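Putative uncharacterized protein (Pyrococcus furiosus, PDB 3VR0) probably activates the archaeal proteasome, being related in sequence to the chaperones that help proteasomes assemble. Local coordinates at residues Lys18-Ile22 and Glu121-Lys125. Numbering follows the deposited sequence.
Sequences KETTI and EVAGK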
# COMPACT_ATOMS: atom_id res chain seq x y z
N LYS C 18 7.94 -3.07 -14.90
CA LYS C 18 6.56 -2.98 -14.36
C LYS C 18 6.47 -4.05 -13.30
O LYS C 18 5.53 -4.07 -12.48
CB LYS C 18 5.52 -3.26 -15.44
CG LYS C 18 5.48 -2.21 -16.56
CD LYS C 18 4.08 -2.14 -17.22
CE LYS C 18 4.14 -1.52 -18.63
NZ LYS C 18 2.91 -1.85 -19.42
N GLU C 19 7.45 -4.95 -13.34
CA GLU C 19 7.54 -6.01 -12.39
C GLU C 19 8.99 -6.38 -12.16
O GLU C 19 9.88 -5.91 -12.83
CB GLU C 19 6.64 -7.21 -12.78
CG GLU C 19 7.16 -8.17 -13.87
CD GLU C 19 6.22 -9.40 -14.10
OE1 GLU C 19 4.99 -9.21 -14.33
OE2 GLU C 19 6.72 -10.56 -14.06
N THR C 20 9.20 -7.20 -11.16
CA THR C 20 10.48 -7.72 -10.82
C THR C 20 11.18 -8.33 -12.06
O THR C 20 10.60 -9.12 -12.78
CB THR C 20 10.30 -8.72 -9.69
OG1 THR C 20 9.71 -8.03 -8.57
CG2 THR C 20 11.60 -9.34 -9.26
N THR C 21 12.42 -7.92 -12.28
CA THR C 21 13.18 -8.31 -13.47
C THR C 21 14.49 -9.03 -13.08
O THR C 21 15.23 -8.60 -12.20
CB THR C 21 13.53 -7.01 -14.29
OG1 THR C 21 12.31 -6.37 -14.70
CG2 THR C 21 14.34 -7.34 -15.58
N ILE C 22 14.78 -10.12 -13.79
CA ILE C 22 16.05 -10.79 -13.69
C ILE C 22 16.85 -10.63 -14.98
O ILE C 22 16.37 -10.96 -16.05
CB ILE C 22 15.87 -12.29 -13.34
CG1 ILE C 22 15.06 -12.41 -12.05
CG2 ILE C 22 17.27 -12.99 -13.28
CD1 ILE C 22 14.70 -13.76 -11.65
N GLU C 121 5.62 -11.82 -5.25
CA GLU C 121 6.06 -11.59 -6.59
C GLU C 121 7.56 -11.81 -6.76
O GLU C 121 7.94 -12.42 -7.72
CB GLU C 121 5.79 -10.17 -7.02
CG GLU C 121 5.57 -10.12 -8.47
CD GLU C 121 6.05 -8.85 -9.07
OE1 GLU C 121 7.24 -8.54 -8.90
OE2 GLU C 121 5.22 -8.18 -9.72
N VAL C 122 8.40 -11.30 -5.85
CA VAL C 122 9.85 -11.52 -5.94
C VAL C 122 10.17 -13.05 -5.78
O VAL C 122 10.88 -13.64 -6.62
CB VAL C 122 10.61 -10.67 -4.90
CG1 VAL C 122 12.13 -11.14 -4.75
CG2 VAL C 122 10.53 -9.18 -5.25
N ALA C 123 9.66 -13.68 -4.73
CA ALA C 123 9.83 -15.13 -4.53
C ALA C 123 9.40 -15.99 -5.74
O ALA C 123 10.06 -16.95 -6.10
CB ALA C 123 9.05 -15.57 -3.32
N GLY C 124 8.25 -15.64 -6.31
CA GLY C 124 7.73 -16.31 -7.47
C GLY C 124 8.67 -16.16 -8.68
O GLY C 124 8.93 -17.16 -9.37
N LYS C 125 9.18 -14.94 -8.94
CA LYS C 125 10.14 -14.74 -10.04
C LYS C 125 11.44 -15.54 -9.79
O LYS C 125 11.99 -16.13 -10.72
CB LYS C 125 10.53 -13.27 -10.25
CG LYS C 125 9.47 -12.44 -10.96
CD LYS C 125 9.39 -12.74 -12.49
CE LYS C 125 10.73 -12.62 -13.18
NZ LYS C 125 10.55 -12.77 -14.66
O HOH W 1 13.03 -10.76 -16.10
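Glu121 turns its carboxylate to Thr20, just ahead of strand 21-24, and one oxygen takes two bonds there; the long, bent glutamate side chain suits the place because it carries an acceptor out to both donors. Thr20 OG1 donates to Glu121 OE1 at 2.5 Å, arriving nearly along the C-O axis, while Thr20 N reaches OE1 at 3.3 Å from the syn side, 31° out of the carboxylate plane. Threonine fits because its hydroxyl, set beside the backbone N (chi1 -60°), lets both donors converge on one acceptor; the same hydroxyl also bonds Ser67. The other oxygen, Glu121 OE2, rests 3.5 Å from Glu19 CB. With an alanine in place of Glu121, Thr20 N and OG1 would probably lose their shared acceptor, and the gold ion its carboxylate ligand. Val122 sets CG2 3.6 Å from Thr20 OG1, a compact branched nonpolar side chain that suits this buried position, where it also touches Ser67 and Val111. A turn after Glu121, Lys125 bends twice along its chain, which folds its methylenes over Thr20: CG lies 4.0 Å from Thr20 CB and CE 3.5 Å from Thr20 O. Its long aliphatic part packs while the amine gives a weak hydrogen bond to a water that also accepts one from Ile22 N. Glu19 OE2 is 4.5 Å from Lys125 NZ, near enough for attraction but not a salt bridge. Ile22 offers the helix an apolar tip, CD1 3.7 Å from Lys125 O, and also touches Ala63 and Leu65. Helix 116-131 thus packs against strand 21-24, the outermost of the mixed sheet within this chain, and the residues just before it, in an alpha/beta fold of the PAC2 family, and Glu121 with His69 forms the gold site seen in this crystal.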